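Local coordinates for L-amino acid deaminase (Proteus vulgaris, PDB 5I39), which probably acts as a membrane-bound, FAD-dependent oxidoreductase that deaminates L-amino acids, at residues V43-N55 with T190-I204. Sequence-based numbering, arbitrary orientation.
Sequences VGAGILGIMTAIN and TFVMAEYAKKMGVRI. With FAD (flavin-adenine dinucleotide), chain B.
Thr190 lies against Ile47 and Ile50, where helix 190-199 packs on the first helix of the Rossmann-type FAD-binding fold. The axes of the two helix segments come within 9.6 Å, their N-to-C directions 33° apart. The Thr190 methyl CG2 is 3.7 Å from Ile50 CD1, while its OG1 is hydrogen-bonded to the carbonyl O of Ser76. Met193, a selenomethionine, fits as a knob among Ile47, Ile50, Met51 and Ile54. Its chain is bent at chi2 and chi3, and its CE lies 3.8 Å from Ile54 CD1. Ile50 is the reciprocal knob, held among Thr190, Met193, Ala194 and Ala197. Its chi1 of -70° puts CG2 anti to the backbone N, 3.6 Å from the carbonyl O of Met193. Tyr196 turns its ring edge to Ile54, with CD2 3.7 Å from Ile54 CD1. Ala197 CB fills in beside Ile54 CG1. A Schellman motif with Gly201 follows the helix. Val202, next in the loop, sets CG1 3.8 Å from Ala53 CB. Ile204, in edge strand 203-205 of the mixed six-strand sheet, meets Ala45 in the glycine-rich turn. At the start of helix 47-55, Leu48 N donates to FAD O1P at 3.1 Å, with an N-H...O angle of 160°.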
loop_
_atom_site.group_PDB
_atom_site.type_symbol
_atom_site.label_atom_id
_atom_site.label_comp_id
_atom_site.label_asym_id
_atom_site.label_seq_id
_atom_site.Cartn_x
_atom_site.Cartn_y
_atom_site.Cartn_z
ATOM N N VAL A 43 -15.213 0.794 7.689
ATOM C CA VAL A 43 -14.875 2.198 7.897
ATOM C C VAL A 43 -13.607 2.507 7.105
ATOM O O VAL A 43 -12.516 2.050 7.465
ATOM C CB VAL A 43 -14.663 2.503 9.394
ATOM C CG1 VAL A 43 -14.292 3.965 9.608
ATOM C CG2 VAL A 43 -15.913 2.149 10.191
ATOM N N GLY A 44 -13.765 3.275 6.027
ATOM C CA GLY A 44 -12.646 3.741 5.204
ATOM C C GLY A 44 -12.611 3.114 3.819
ATOM O O GLY A 44 -12.649 1.886 3.683
ATOM N N ALA A 45 -12.534 3.968 2.793
ATOM C CA ALA A 45 -12.407 3.537 1.395
ATOM C C ALA A 45 -11.014 3.839 0.831
ATOM O O ALA A 45 -10.870 4.386 -0.267
ATOM C CB ALA A 45 -13.488 4.175 0.535
ATOM N N GLY A 46 -9.988 3.480 1.597
ATOM C CA GLY A 46 -8.639 3.325 1.058
ATOM C C GLY A 46 -8.461 1.897 0.577
ATOM O O GLY A 46 -9.414 1.110 0.532
ATOM N N ILE A 47 -7.228 1.541 0.242
ATOM C CA ILE A 47 -6.958 0.215 -0.298
ATOM C C ILE A 47 -7.341 -0.894 0.684
ATOM O O ILE A 47 -7.827 -1.933 0.270
ATOM C CB ILE A 47 -5.486 0.075 -0.765
ATOM C CG1 ILE A 47 -5.292 -1.148 -1.673
ATOM C CG2 ILE A 47 -4.517 0.030 0.409
ATOM C CD1 ILE A 47 -5.941 -1.026 -3.038
ATOM N N LEU A 48 -7.127 -0.685 1.977
ATOM C CA LEU A 48 -7.384 -1.759 2.926
ATOM C C LEU A 48 -8.880 -2.013 3.084
ATOM O O LEU A 48 -9.316 -3.166 3.060
ATOM C CB LEU A 48 -6.679 -1.500 4.256
ATOM C CG LEU A 48 -5.143 -1.494 4.152
ATOM C CD1 LEU A 48 -4.525 -1.346 5.531
ATOM C CD2 LEU A 48 -4.576 -2.737 3.478
ATOM N N GLY A 49 -9.680 -0.958 3.184
ATOM C CA GLY A 49 -11.134 -1.123 3.256
ATOM C C GLY A 49 -11.716 -1.697 1.973
ATOM O O GLY A 49 -12.562 -2.594 2.013
ATOM N N ILE A 50 -11.253 -1.186 0.834
ATOM C CA ILE A 50 -11.724 -1.660 -0.465
ATOM C C ILE A 50 -11.394 -3.138 -0.682
ATOM O O ILE A 50 -12.266 -3.922 -1.072
ATOM C CB ILE A 50 -11.138 -0.810 -1.611
ATOM C CG1 ILE A 50 -11.745 0.599 -1.592
ATOM C CG2 ILE A 50 -11.402 -1.452 -2.970
ATOM C CD1 ILE A 50 -10.950 1.621 -2.374
HETATM N N MSE A 51 -10.141 -3.520 -0.438
HETATM C CA MSE A 51 -9.714 -4.901 -0.687
HETATM C C MSE A 51 -10.401 -5.848 0.272
HETATM O O MSE A 51 -10.798 -6.951 -0.119
HETATM C CB MSE A 51 -8.193 -5.030 -0.618
HETATM C CG MSE A 51 -7.482 -4.241 -1.725
HETATM SE SE MSE A 51 -7.986 -4.757 -3.547
HETATM C CE MSE A 51 -7.158 -6.537 -3.487
ATOM N N THR A 52 -10.570 -5.434 1.528
ATOM C CA THR A 52 -11.292 -6.263 2.493
ATOM C C THR A 52 -12.753 -6.442 2.070
ATOM O O THR A 52 -13.279 -7.550 2.133
ATOM C CB THR A 52 -11.188 -5.704 3.923
ATOM O OG1 THR A 52 -9.809 -5.539 4.273
ATOM C CG2 THR A 52 -11.802 -6.663 4.919
ATOM N N ALA A 53 -13.392 -5.362 1.633
ATOM C CA ALA A 53 -14.772 -5.425 1.142
ATOM C C ALA A 53 -14.930 -6.402 -0.021
ATOM O O ALA A 53 -15.859 -7.206 -0.040
ATOM C CB ALA A 53 -15.252 -4.043 0.735
ATOM N N ILE A 54 -14.010 -6.346 -0.979
ATOM C CA ILE A 54 -14.029 -7.279 -2.105
ATOM C C ILE A 54 -13.956 -8.730 -1.616
ATOM O O ILE A 54 -14.713 -9.590 -2.072
ATOM C CB ILE A 54 -12.870 -6.989 -3.080
ATOM C CG1 ILE A 54 -13.134 -5.682 -3.837
ATOM C CG2 ILE A 54 -12.677 -8.130 -4.075
ATOM C CD1 ILE A 54 -11.901 -5.071 -4.471
ATOM N N ASN A 55 -13.033 -8.990 -0.696
ATOM C CA ASN A 55 -12.860 -10.329 -0.154
ATOM C C ASN A 55 -14.137 -10.837 0.532
ATOM O O ASN A 55 -14.532 -11.988 0.353
ATOM C CB ASN A 55 -11.673 -10.336 0.806
ATOM C CG ASN A 55 -11.253 -11.733 1.213
ATOM O OD1 ASN A 55 -11.860 -12.336 2.089
ATOM N ND2 ASN A 55 -10.203 -12.249 0.588
ATOM N N THR A 190 -5.712 2.269 -6.892
ATOM C CA THR A 190 -6.796 2.131 -5.916
ATOM C C THR A 190 -8.139 2.537 -6.520
ATOM O O THR A 190 -9.179 2.007 -6.135
ATOM C CB THR A 190 -6.498 2.912 -4.631
ATOM O OG1 THR A 190 -5.218 2.501 -4.150
ATOM C CG2 THR A 190 -7.545 2.635 -3.555
ATOM N N PHE A 191 -8.109 3.454 -7.480
ATOM C CA PHE A 191 -9.330 3.889 -8.165
ATOM C C PHE A 191 -9.919 2.754 -8.997
ATOM O O PHE A 191 -11.129 2.534 -8.975
ATOM C CB PHE A 191 -9.055 5.136 -9.005
ATOM C CG PHE A 191 -8.523 6.281 -8.187
ATOM C CD1 PHE A 191 -9.379 7.054 -7.405
ATOM C CD2 PHE A 191 -7.159 6.548 -8.146
ATOM C CE1 PHE A 191 -8.884 8.088 -6.623
ATOM C CE2 PHE A 191 -6.660 7.575 -7.365
ATOM C CZ PHE A 191 -7.522 8.349 -6.607
ATOM N N VAL A 192 -9.068 2.017 -9.702
ATOM C CA VAL A 192 -9.521 0.824 -10.419
ATOM C C VAL A 192 -10.116 -0.196 -9.437
ATOM O O VAL A 192 -11.165 -0.778 -9.703
ATOM C CB VAL A 192 -8.379 0.221 -11.269
ATOM C CG1 VAL A 192 -8.742 -1.156 -11.812
ATOM C CG2 VAL A 192 -8.053 1.158 -12.427
HETATM N N MSE A 193 -9.466 -0.389 -8.293
HETATM C CA MSE A 193 -9.975 -1.347 -7.303
HETATM C C MSE A 193 -11.307 -0.904 -6.735
HETATM O O MSE A 193 -12.182 -1.738 -6.509
HETATM C CB MSE A 193 -8.984 -1.598 -6.168
HETATM C CG MSE A 193 -7.640 -2.203 -6.583
HETATM SE SE MSE A 193 -7.787 -3.691 -7.865
HETATM C CE MSE A 193 -9.085 -4.850 -6.958
ATOM N N ALA A 194 -11.482 0.398 -6.508
ATOM C CA ALA A 194 -12.762 0.918 -6.008
ATOM C C ALA A 194 -13.909 0.721 -6.999
ATOM O O ALA A 194 -15.010 0.333 -6.602
ATOM C CB ALA A 194 -12.639 2.386 -5.650
ATOM N N GLU A 195 -13.663 0.999 -8.276
ATOM C CA GLU A 195 -14.688 0.792 -9.305
ATOM C C GLU A 195 -15.056 -0.686 -9.400
ATOM O O GLU A 195 -16.226 -1.033 -9.555
ATOM C CB GLU A 195 -14.230 1.310 -10.669
ATOM C CG GLU A 195 -14.242 2.819 -10.807
ATOM C CD GLU A 195 -15.627 3.425 -10.742
ATOM O OE1 GLU A 195 -16.571 2.759 -10.269
ATOM O OE2 GLU A 195 -15.764 4.588 -11.168
ATOM N N TYR A 196 -14.051 -1.549 -9.300
ATOM C CA TYR A 196 -14.281 -2.987 -9.294
ATOM C C TYR A 196 -15.124 -3.407 -8.086
ATOM O O TYR A 196 -16.078 -4.168 -8.232
ATOM C CB TYR A 196 -12.949 -3.725 -9.321
ATOM C CG TYR A 196 -13.053 -5.228 -9.207
ATOM C CD1 TYR A 196 -13.512 -6.006 -10.271
ATOM C CD2 TYR A 196 -12.672 -5.875 -8.037
ATOM C CE1 TYR A 196 -13.586 -7.390 -10.165
ATOM C CE2 TYR A 196 -12.742 -7.251 -7.918
ATOM C CZ TYR A 196 -13.197 -8.008 -8.979
ATOM O OH TYR A 196 -13.247 -9.378 -8.829
ATOM N N ALA A 197 -14.797 -2.880 -6.908
ATOM C CA ALA A 197 -15.586 -3.165 -5.710
ATOM C C ALA A 197 -17.051 -2.770 -5.908
ATOM O O ALA A 197 -17.955 -3.541 -5.573
ATOM C CB ALA A 197 -15.000 -2.449 -4.507
ATOM N N LYS A 198 -17.284 -1.581 -6.462
ATOM C CA LYS A 198 -18.648 -1.141 -6.772
ATOM C C LYS A 198 -19.338 -2.085 -7.755
ATOM O O LYS A 198 -20.502 -2.448 -7.565
ATOM C CB LYS A 198 -18.658 0.282 -7.326
ATOM C CG LYS A 198 -18.322 1.354 -6.301
ATOM C CD LYS A 198 -18.109 2.714 -6.947
ATOM C CE LYS A 198 -19.390 3.299 -7.524
ATOM N NZ LYS A 198 -19.111 4.503 -8.348
ATOM N N LYS A 199 -18.620 -2.501 -8.792
ATOM C CA LYS A 199 -19.155 -3.453 -9.758
ATOM C C LYS A 199 -19.540 -4.788 -9.105
ATOM O O LYS A 199 -20.539 -5.403 -9.480
ATOM C CB LYS A 199 -18.148 -3.674 -10.879
ATOM C CG LYS A 199 -18.670 -4.545 -12.007
ATOM C CD LYS A 199 -17.610 -4.758 -13.068
ATOM C CE LYS A 199 -17.980 -5.911 -13.990
ATOM N NZ LYS A 199 -19.269 -5.701 -14.708
HETATM N N MSE A 200 -18.751 -5.215 -8.119
HETATM C CA MSE A 200 -19.036 -6.443 -7.363
HETATM C C MSE A 200 -20.160 -6.287 -6.356
HETATM O O MSE A 200 -20.556 -7.268 -5.727
HETATM C CB MSE A 200 -17.773 -6.923 -6.638
HETATM C CG MSE A 200 -16.602 -7.292 -7.555
HETATM SE SE MSE A 200 -17.036 -8.744 -8.801
HETATM C CE MSE A 200 -17.511 -7.644 -10.356
ATOM N N GLY A 201 -20.686 -5.075 -6.190
ATOM C CA GLY A 201 -21.844 -4.825 -5.331
ATOM C C GLY A 201 -21.514 -4.206 -3.986
ATOM O O GLY A 201 -22.412 -4.007 -3.171
ATOM N N VAL A 202 -20.244 -3.885 -3.740
ATOM C CA VAL A 202 -19.892 -3.119 -2.547
ATOM C C VAL A 202 -20.484 -1.724 -2.728
ATOM O O VAL A 202 -20.293 -1.105 -3.770
ATOM C CB VAL A 202 -18.368 -2.993 -2.344
ATOM C CG1 VAL A 202 -18.065 -2.187 -1.085
ATOM C CG2 VAL A 202 -17.714 -4.365 -2.256
ATOM N N ARG A 203 -21.223 -1.241 -1.735
ATOM C CA ARG A 203 -21.759 0.116 -1.787
ATOM C C ARG A 203 -20.886 1.013 -0.921
ATOM O O ARG A 203 -20.578 0.665 0.217
ATOM C CB ARG A 203 -23.230 0.127 -1.382
ATOM C CG ARG A 203 -24.076 -0.618 -2.409
ATOM C CD ARG A 203 -25.565 -0.496 -2.161
ATOM N NE ARG A 203 -26.002 -1.286 -1.014
ATOM C CZ ARG A 203 -27.254 -1.327 -0.558
ATOM N NH1 ARG A 203 -28.217 -0.613 -1.139
ATOM N NH2 ARG A 203 -27.547 -2.084 0.495
ATOM N N ILE A 204 -20.453 2.133 -1.497
ATOM C CA ILE A 204 -19.451 3.001 -0.882
ATOM C C ILE A 204 -20.024 4.404 -0.773
ATOM O O ILE A 204 -20.284 5.053 -1.789
ATOM C CB ILE A 204 -18.135 3.044 -1.693
ATOM C CG1 ILE A 204 -17.629 1.618 -1.960
ATOM C CG2 ILE A 204 -17.089 3.866 -0.942
ATOM C CD1 ILE A 204 -16.356 1.519 -2.784
HETATM P PA FAD B . -5.988 5.277 3.501
HETATM O O1A FAD B . -5.458 6.575 4.122
HETATM O O2A FAD B . -5.732 5.149 2.012
HETATM O O5B FAD B . -7.562 5.138 3.680
HETATM C C5B FAD B . -8.211 5.258 4.938
HETATM C C4B FAD B . -9.533 5.946 4.649
HETATM O O4B FAD B . -10.324 5.952 5.855
HETATM C C3B FAD B . -9.340 7.406 4.236
HETATM O O3B FAD B . -9.850 7.605 2.918
HETATM C C2B FAD B . -10.098 8.172 5.330
HETATM O O2B FAD B . -10.725 9.378 4.856
HETATM C C1B FAD B . -11.088 7.138 5.835
HETATM N N9A FAD B . -11.579 7.340 7.202
HETATM C C8A FAD B . -10.851 7.541 8.283
HETATM N N7A FAD B . -11.613 7.628 9.394
HETATM C C5A FAD B . -12.859 7.480 8.963
HETATM C C6A FAD B . -14.179 7.471 9.587
HETATM N N6A FAD B . -14.305 7.651 10.918
HETATM N N1A FAD B . -15.261 7.275 8.809
HETATM C C2A FAD B . -15.150 7.073 7.489
HETATM N N3A FAD B . -13.980 7.089 6.839
HETATM C C4A FAD B . -12.848 7.277 7.530
HETATM N N1 FAD B . 2.899 1.136 0.304
HETATM C C2 FAD B . 3.444 0.288 -0.573
HETATM O O2 FAD B . 3.063 -0.897 -0.551
HETATM N N3 FAD B . 4.388 0.704 -1.453
HETATM C C4 FAD B . 4.866 1.952 -1.510
HETATM O O4 FAD B . 5.702 2.272 -2.343
HETATM C C4X FAD B . 4.337 2.944 -0.565
HETATM N N5 FAD B . 4.786 4.226 -0.494
HETATM C C5X FAD B . 4.139 5.120 0.262
HETATM C C6 FAD B . 4.437 6.482 0.189
HETATM C C7 FAD B . 3.733 7.432 0.922
HETATM C C7M FAD B . 4.045 8.905 0.782
HETATM C C8 FAD B . 2.652 6.998 1.820
HETATM C C8M FAD B . 1.832 7.988 2.611
HETATM C C9 FAD B . 2.368 5.635 1.912
HETATM C C9A FAD B . 3.067 4.684 1.177
HETATM N N10 FAD B . 2.780 3.317 1.272
HETATM C C10 FAD B . 3.299 2.420 0.341
HETATM C "C1'" FAD B . 1.796 2.821 2.213
HETATM C "C2'" FAD B . 0.422 2.704 1.656
HETATM O "O2'" FAD B . 0.155 3.843 0.845
HETATM C "C3'" FAD B . -0.536 2.615 2.840
HETATM O "O3'" FAD B . -0.109 1.602 3.789
HETATM C "C4'" FAD B . -1.953 2.286 2.435
HETATM O "O4'" FAD B . -2.387 3.172 1.386
HETATM C "C5'" FAD B . -2.871 2.422 3.636
HETATM O "O5'" FAD B . -4.194 2.154 3.167
HETATM P P FAD B . -5.442 2.454 4.155
HETATM O O1P FAD B . -6.678 2.019 3.426
HETATM O O2P FAD B . -5.137 1.906 5.532
HETATM O O3P FAD B . -5.370 4.064 4.359
#